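Local coordinates for protein putative NADH dehydrogenase/NAD(P)H nitroreductase (Bacteroides thetaiotaomicron VPI-5482, PDB 3KWK) that binds flavin mononucleotide and is probably an FMN-dependent oxidoreductase of the nitroreductase family, working as a dimer, at residues A[28-32]-A[33-37]; A[73-76]-A[77-80]; A[121-124]-A[125-129]. All blocks are in the same frame, centred on the assembly; numbering follows the deposited sequence.

Contact 1: A[28-32]-A[33-37]; sequences KGVEK and EKIDL
Lys32 reaches one helical turn ahead to Asp36 and closes an i to i+4 salt bridge, its NZ 2.9 Å from Asp36 OD2 on the syn lone pair, the side of OD1. The lysine chain runs out extended from a CG anti to the backbone N and folds only at its last torsion (chi4 -49°), which turns the ammonium in toward Asp36 OD2. On another side of the turn Glu31 and Lys34 lie alongside each other and point the same way. Glu31 OE1 rests against the methylenes of Lys34, 3.7 Å from CD, while the charges stay too far apart for a salt bridge, 4.1 Å from Glu31 OE1 to Lys34 NZ. A water links them, hydrogen-bonded to Glu31 OE2 at 2.7 Å and accepting from Lys34 NZ. Tyr154 OH bonds to both Glu31 OE1 and Lys34 NZ, and the ammonium also bonds to Met115 O. Val30 adds the apolar part: its CG1 meets Lys34 CB and Ile35 CG1, each at 4.0 Å, and Val30 and Ile35 both pack on Phe152 of strand 144-153. Beneath these side chains the first turn of helix 32-43 is being wound, with Glu31 as N-cap. Glu31 O accepts a well-aligned bond from Ile35 N (3.3 Å) and a weak one from Lys34 N, and Lys32 O accepts from Asp36 N at 3.0 Å. Glu33 turns away to Thr8 N of the second subunit. The Lys32 and Asp36 charges thus pair directly, joining the first helical turn to the second, whereas Glu31 and Lys34 share a water and Tyr154 OH instead of meeting.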
# COMPACT_ATOMS: atom_id res chain seq x y z
N LYS A 28 -24.67 3.48 -12.21
CA LYS A 28 -24.32 2.79 -13.43
C LYS A 28 -23.30 1.74 -13.15
O LYS A 28 -22.50 1.88 -12.23
CB LYS A 28 -23.86 3.72 -14.52
CG LYS A 28 -22.68 4.46 -14.22
CD LYS A 28 -22.20 5.28 -15.47
CE LYS A 28 -22.04 4.40 -16.70
NZ LYS A 28 -21.16 5.00 -17.75
N GLY A 29 -23.35 0.64 -13.89
CA GLY A 29 -22.47 -0.42 -13.63
C GLY A 29 -21.04 -0.15 -14.04
O GLY A 29 -20.75 0.78 -14.80
N VAL A 30 -20.19 -1.05 -13.61
CA VAL A 30 -18.78 -1.05 -13.91
C VAL A 30 -18.48 -2.29 -14.76
O VAL A 30 -18.89 -3.41 -14.43
CB VAL A 30 -17.90 -0.97 -12.65
CG1 VAL A 30 -16.40 -1.11 -13.04
CG2 VAL A 30 -18.20 0.33 -11.83
N GLU A 31 -17.76 -2.06 -15.86
CA GLU A 31 -17.32 -3.09 -16.78
C GLU A 31 -16.58 -4.22 -16.06
O GLU A 31 -15.70 -3.98 -15.23
CB GLU A 31 -16.39 -2.45 -17.84
CG GLU A 31 -17.08 -1.44 -18.80
CD GLU A 31 -17.09 0.02 -18.33
OE1 GLU A 31 -16.94 0.28 -17.11
OE2 GLU A 31 -17.32 0.94 -19.18
N LYS A 32 -16.93 -5.46 -16.41
CA LYS A 32 -16.30 -6.63 -15.83
C LYS A 32 -14.78 -6.60 -15.98
O LYS A 32 -14.06 -6.95 -15.05
CB LYS A 32 -16.85 -7.91 -16.44
CG LYS A 32 -16.26 -9.15 -15.89
CD LYS A 32 -17.00 -10.36 -16.48
CE LYS A 32 -16.36 -11.70 -16.10
NZ LYS A 32 -14.88 -11.76 -16.33
N GLU A 33 -14.30 -6.14 -17.12
CA GLU A 33 -12.85 -6.11 -17.43
C GLU A 33 -12.13 -5.18 -16.41
O GLU A 33 -11.03 -5.47 -15.94
CB GLU A 33 -12.68 -5.57 -18.85
CG GLU A 33 -11.25 -5.54 -19.36
CD GLU A 33 -11.11 -4.80 -20.73
OE1 GLU A 33 -12.00 -4.00 -21.16
OE2 GLU A 33 -10.06 -5.00 -21.36
N LYS A 34 -12.78 -4.08 -16.04
CA LYS A 34 -12.18 -3.16 -15.05
C LYS A 34 -12.07 -3.82 -13.67
O LYS A 34 -11.06 -3.69 -12.95
CB LYS A 34 -12.95 -1.84 -15.00
CG LYS A 34 -12.76 -1.02 -16.29
CD LYS A 34 -13.40 0.35 -16.22
CE LYS A 34 -13.17 1.11 -17.50
NZ LYS A 34 -13.52 2.58 -17.35
N ILE A 35 -13.13 -4.51 -13.25
CA ILE A 35 -13.10 -5.20 -11.97
C ILE A 35 -11.98 -6.26 -11.96
O ILE A 35 -11.24 -6.37 -10.98
CB ILE A 35 -14.47 -5.85 -11.63
CG1 ILE A 35 -15.53 -4.75 -11.52
CG2 ILE A 35 -14.40 -6.56 -10.28
CD1 ILE A 35 -16.99 -5.22 -11.40
N ASP A 36 -11.88 -7.01 -13.06
CA ASP A 36 -10.83 -8.04 -13.17
C ASP A 36 -9.43 -7.45 -13.05
O ASP A 36 -8.59 -7.99 -12.33
CB ASP A 36 -10.98 -8.81 -14.48
CG ASP A 36 -12.31 -9.61 -14.62
OD1 ASP A 36 -12.94 -9.91 -13.59
OD2 ASP A 36 -12.73 -9.94 -15.79
N LEU A 37 -9.21 -6.30 -13.69
CA LEU A 37 -7.92 -5.62 -13.62
C LEU A 37 -7.62 -5.06 -12.24
O LEU A 37 -6.47 -5.05 -11.80
CB LEU A 37 -7.83 -4.56 -14.73
CG LEU A 37 -7.54 -5.11 -16.13
CD1 LEU A 37 -7.89 -4.06 -17.22
CD2 LEU A 37 -6.08 -5.55 -16.25
O HOH W 1 -15.22 2.50 -20.02

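Contact 2: A[73-76]-A[77-80]; sequences PYAK and MLTQ. With FMN (flavin mononucleotide), chain B.
Met77, a selenomethionine, folds back over the preceding residues: its SE lies 3.6 Å from Ala75 CA, and its CE lies 3.8 Å from Tyr74 O. Three successive bends make this hook. CG stands between the backbone N and the carbonyl carbon (chi1 78°), and the chain then turns again at chi2 and chi3, which carries the terminal methyl to 3.6 Å from FMN O2. Leu78 takes a different course, with CG anti to its carbonyl carbon (chi1 -76°); CD1 comes alongside Ala75 CB at 3.8 Å, and the Leu78 side chain packs on Leu65 and Ala69 of helix 62-71. The backbone is a short 3-10 turn, in which Leu78 N bonds to Ala75 O at 3.1 Å and Thr79 N to Lys76 O, both donors lying above the carbonyl planes. Lys76 bends at chi2 and gives its ammonium to Ala69 O. Tyr74 O accepts from FMN N3 at 2.9 Å, while the tyrosine CB sits beside the same edge of the flavin and its ring makes a cation-pi contact with Lys49 of the second subunit. The selenomethionine methyl rests against O2 without bonding to it, so polar recognition of the isoalloxazine in this contact is left to Tyr74 O, which reads the N3-H.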
# COMPACT_ATOMS: atom_id res chain seq x y z
N PRO A 73 -19.98 2.01 10.34
CA PRO A 73 -20.22 3.41 10.66
C PRO A 73 -19.76 4.42 9.60
O PRO A 73 -20.35 5.52 9.49
CB PRO A 73 -19.43 3.61 11.96
CG PRO A 73 -18.39 2.53 11.94
CD PRO A 73 -19.00 1.38 11.24
N TYR A 74 -18.74 4.06 8.83
CA TYR A 74 -18.18 4.98 7.83
C TYR A 74 -18.09 4.30 6.46
O TYR A 74 -17.18 4.59 5.67
CB TYR A 74 -16.83 5.54 8.28
CG TYR A 74 -16.91 6.19 9.64
CD1 TYR A 74 -17.45 7.45 9.78
CD2 TYR A 74 -16.51 5.51 10.78
CE1 TYR A 74 -17.59 8.03 11.04
CE2 TYR A 74 -16.63 6.08 12.03
CZ TYR A 74 -17.17 7.33 12.16
OH TYR A 74 -17.31 7.92 13.40
N ALA A 75 -19.06 3.44 6.16
CA ALA A 75 -19.21 2.83 4.83
C ALA A 75 -20.64 3.01 4.33
O ALA A 75 -21.21 2.13 3.64
CB ALA A 75 -18.82 1.36 4.86
N LYS A 76 -21.25 4.15 4.66
CA LYS A 76 -22.68 4.39 4.29
C LYS A 76 -22.86 4.51 2.78
O LYS A 76 -23.95 4.23 2.24
CB LYS A 76 -23.23 5.63 4.99
CG LYS A 76 -23.11 5.55 6.53
CD LYS A 76 -23.90 4.39 7.10
CE LYS A 76 -23.61 4.21 8.60
NZ LYS A 76 -24.30 3.00 9.08
N MSE A 77 -21.79 4.87 2.08
CA MSE A 77 -21.83 4.95 0.63
C MSE A 77 -21.99 3.62 -0.08
O MSE A 77 -22.21 3.56 -1.29
CB MSE A 77 -20.61 5.71 0.08
CG MSE A 77 -19.27 4.96 -0.01
SE MSE A 77 -18.53 4.43 1.72
CE MSE A 77 -17.82 6.14 2.26
N LEU A 78 -21.85 2.52 0.65
CA LEU A 78 -22.22 1.22 0.07
C LEU A 78 -23.65 1.17 -0.52
O LEU A 78 -23.89 0.38 -1.40
CB LEU A 78 -22.09 0.12 1.11
CG LEU A 78 -20.65 -0.33 1.42
CD1 LEU A 78 -20.62 -1.19 2.69
CD2 LEU A 78 -20.09 -1.14 0.22
N THR A 79 -24.59 1.98 -0.02
CA THR A 79 -25.95 1.95 -0.53
C THR A 79 -26.00 2.56 -1.93
O THR A 79 -26.95 2.31 -2.69
CB THR A 79 -26.95 2.67 0.41
OG1 THR A 79 -26.61 4.06 0.51
CG2 THR A 79 -27.01 1.98 1.78
N GLN A 80 -24.98 3.32 -2.33
CA GLN A 80 -25.00 3.86 -3.69
C GLN A 80 -23.96 3.24 -4.61
O GLN A 80 -23.82 3.62 -5.78
CB GLN A 80 -24.94 5.40 -3.69
CG GLN A 80 -23.80 6.01 -3.03
CD GLN A 80 -23.88 7.52 -3.14
OE1 GLN A 80 -23.46 8.05 -4.13
NE2 GLN A 80 -24.41 8.20 -2.12
N1 FMN B . -12.76 6.65 4.45
C2 FMN B . -14.06 6.41 4.78
O2 FMN B . -14.96 7.04 4.20
N3 FMN B . -14.38 5.48 5.76
C4 FMN B . -13.42 4.77 6.45
O4 FMN B . -13.76 3.92 7.33
C4A FMN B . -12.09 5.02 6.11
N5 FMN B . -11.07 4.36 6.77
C5A FMN B . -9.78 4.46 6.32
C6 FMN B . -8.79 3.65 6.90
C7 FMN B . -7.50 3.72 6.41
C7M FMN B . -6.37 2.85 7.00
C8 FMN B . -7.16 4.55 5.36
C8M FMN B . -5.74 4.57 4.87
C9 FMN B . -8.14 5.36 4.80
C9A FMN B . -9.46 5.31 5.27
N10 FMN B . -10.46 6.13 4.74
C10 FMN B . -11.76 5.94 5.11
C1' FMN B . -10.13 7.08 3.64
C2' FMN B . -9.45 8.33 4.19
O2' FMN B . -10.37 9.16 4.90
C3' FMN B . -8.72 9.11 3.08
O3' FMN B . -7.65 8.32 2.54
C4' FMN B . -8.11 10.44 3.59
O4' FMN B . -9.17 11.34 3.95
C5' FMN B . -7.18 11.11 2.57
O5' FMN B . -7.98 11.38 1.43
P FMN B . -7.59 10.78 -0.04
O1P FMN B . -7.72 9.24 0.04
O2P FMN B . -8.69 11.44 -0.89
O3P FMN B . -6.19 11.20 -0.42

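Contact 3: A[121-124]-A[125-129]; sequences WTAA and YPYED. With FMN (flavin mononucleotide), chain B.
Residues 124-127 form a type VIa beta turn with cis-Pro126 at its third position, closed by the bond from Tyr127 N to Ala124 O (2.8 Å), which lies in the carbonyl plane on a lone pair. Tyr127 is the N-cap of the next helix. Its CG is anti to the carbonyl carbon (chi1 -58°), which swings the ring back along the turn: Ala124 O sits at the ring edge, 3.5 Å from CD2, and Ala123 CB is 4.1 Å from CE2. Pro126 CB lies over the centre of the Tyr125 ring, 3.7 Å above its plane. Farther back, the Trp121 indole is laid over the dimethylbenzene end of the flavin, with NE1 3.4 Å from FMN C7. At the indole edge a water takes the NE1 hydrogen (2.9 Å) and donates to Tyr125 O, tying the two segments together. Ala123 N bonds to FMN O4 at 3.1 Å, so the backbone meets the pyrimidine end and the indole the benzene end. The tyrosine hydroxyls cross to the second subunit, Tyr125 to Tyr98 and Tyr127 to Tyr96 of that chain. The turn leads from strand 118-123, which is bonded to strand 144-153 through Thr122 and Val149, into helix 128-138, while Trp121, one face on the flavin, also touches Ser102 and Ala105 of helix 97-114.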
# COMPACT_ATOMS: atom_id res chain seq x y z
N TRP A 121 -11.10 3.42 0.56
CA TRP A 121 -10.77 2.45 1.61
C TRP A 121 -11.62 2.76 2.81
O TRP A 121 -11.53 3.84 3.37
CB TRP A 121 -9.29 2.63 1.92
CG TRP A 121 -8.67 1.80 3.04
CD1 TRP A 121 -9.22 1.43 4.22
CD2 TRP A 121 -7.33 1.35 3.05
NE1 TRP A 121 -8.29 0.70 4.96
CE2 TRP A 121 -7.13 0.63 4.25
CE3 TRP A 121 -6.28 1.46 2.13
CZ2 TRP A 121 -5.90 0.09 4.60
CZ3 TRP A 121 -5.06 0.92 2.46
CH2 TRP A 121 -4.90 0.21 3.68
N THR A 122 -12.48 1.83 3.21
CA THR A 122 -13.20 1.94 4.47
C THR A 122 -12.72 0.84 5.42
O THR A 122 -12.70 -0.33 5.05
CB THR A 122 -14.74 1.98 4.30
OG1 THR A 122 -15.27 0.66 4.08
CG2 THR A 122 -15.17 2.91 3.10
N ALA A 123 -12.31 1.24 6.63
CA ALA A 123 -11.68 0.28 7.54
C ALA A 123 -12.66 -0.74 8.02
O ALA A 123 -13.77 -0.41 8.42
CB ALA A 123 -11.10 1.02 8.78
N ALA A 124 -12.23 -2.01 8.02
CA ALA A 124 -12.86 -3.06 8.83
C ALA A 124 -11.88 -3.23 10.02
O ALA A 124 -12.03 -2.56 11.05
CB ALA A 124 -13.11 -4.37 7.98
N TYR A 125 -10.83 -4.04 9.85
CA TYR A 125 -9.64 -3.94 10.72
C TYR A 125 -9.24 -2.45 10.87
O TYR A 125 -9.22 -1.72 9.88
CB TYR A 125 -8.51 -4.76 10.13
CG TYR A 125 -7.23 -4.73 10.96
CD1 TYR A 125 -6.33 -3.70 10.80
CD2 TYR A 125 -6.99 -5.67 11.96
CE1 TYR A 125 -5.22 -3.58 11.62
CE2 TYR A 125 -5.88 -5.60 12.74
CZ TYR A 125 -4.99 -4.56 12.59
OH TYR A 125 -3.87 -4.44 13.39
N PRO A 126 -8.87 -2.02 12.08
CA PRO A 126 -8.66 -2.76 13.31
C PRO A 126 -9.89 -2.88 14.25
O PRO A 126 -9.73 -3.24 15.42
CB PRO A 126 -7.59 -1.92 14.00
CG PRO A 126 -7.94 -0.52 13.67
CD PRO A 126 -8.37 -0.63 12.22
N TYR A 127 -11.07 -2.62 13.73
CA TYR A 127 -12.24 -2.57 14.55
C TYR A 127 -12.91 -3.92 14.59
O TYR A 127 -13.44 -4.38 13.56
CB TYR A 127 -13.19 -1.49 14.06
CG TYR A 127 -12.62 -0.11 14.02
CD1 TYR A 127 -12.66 0.69 15.14
CD2 TYR A 127 -12.08 0.41 12.87
CE1 TYR A 127 -12.15 1.96 15.13
CE2 TYR A 127 -11.57 1.67 12.84
CZ TYR A 127 -11.63 2.46 13.97
OH TYR A 127 -11.20 3.76 13.94
N GLU A 128 -12.88 -4.59 15.75
CA GLU A 128 -13.39 -5.96 15.80
C GLU A 128 -14.85 -6.08 15.42
O GLU A 128 -15.26 -7.05 14.77
CB GLU A 128 -13.06 -6.59 17.17
CG GLU A 128 -11.54 -6.79 17.32
CD GLU A 128 -11.12 -7.85 18.30
OE1 GLU A 128 -11.68 -7.88 19.42
OE2 GLU A 128 -10.18 -8.63 17.96
N ASP A 129 -15.65 -5.09 15.80
CA ASP A 129 -17.06 -5.16 15.48
C ASP A 129 -17.31 -5.09 13.96
O ASP A 129 -18.14 -5.82 13.40
CB ASP A 129 -17.88 -4.10 16.22
CG ASP A 129 -17.48 -2.67 15.91
OD1 ASP A 129 -16.35 -2.36 15.45
OD2 ASP A 129 -18.36 -1.82 16.18
N1 FMN B . -12.76 6.65 4.45
C2 FMN B . -14.06 6.41 4.78
O2 FMN B . -14.96 7.04 4.20
N3 FMN B . -14.38 5.48 5.76
C4 FMN B . -13.42 4.77 6.45
O4 FMN B . -13.76 3.92 7.33
C4A FMN B . -12.09 5.02 6.11
N5 FMN B . -11.07 4.36 6.77
C5A FMN B . -9.78 4.46 6.32
C6 FMN B . -8.79 3.65 6.90
C7 FMN B . -7.50 3.72 6.41
C7M FMN B . -6.37 2.85 7.00
C8 FMN B . -7.16 4.55 5.36
C8M FMN B . -5.74 4.57 4.87
C9 FMN B . -8.14 5.36 4.80
C9A FMN B . -9.46 5.31 5.27
N10 FMN B . -10.46 6.13 4.74
C10 FMN B . -11.76 5.94 5.11
C1' FMN B . -10.13 7.08 3.64
C2' FMN B . -9.45 8.33 4.19
O2' FMN B . -10.37 9.16 4.90
C3' FMN B . -8.72 9.11 3.08
O3' FMN B . -7.65 8.32 2.54
C4' FMN B . -8.11 10.44 3.59
O4' FMN B . -9.17 11.34 3.95
C5' FMN B . -7.18 11.11 2.57
O5' FMN B . -7.98 11.38 1.43
P FMN B . -7.59 10.78 -0.04
O1P FMN B . -7.72 9.24 0.04
O2P FMN B . -8.69 11.44 -0.89
O3P FMN B . -6.19 11.20 -0.42
O HOH W 2 -8.36 -0.86 7.38

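How the contacts relate
The three contacts follow one another along the chain and share strand 144-153: side chains of contacts 1 and 2 pack on it, and strand 118-123 of contact 3 pairs with it. Contact 1, at the start of helix 32-43, lies away from the cofactor; its centre is about 20 Å from that of contact 2 and 25 Å from that of contact 3, across the chain's centre from the latter. Contacts 2 and 3, about 13 Å apart between centres, touch where Thr122 packs against Tyr74, Ala75 and Met77, and both hold the same FMN. All three reach the second subunit, whose Ser47 N bonds to this FMN and so completes the flavin site at the dimer interface.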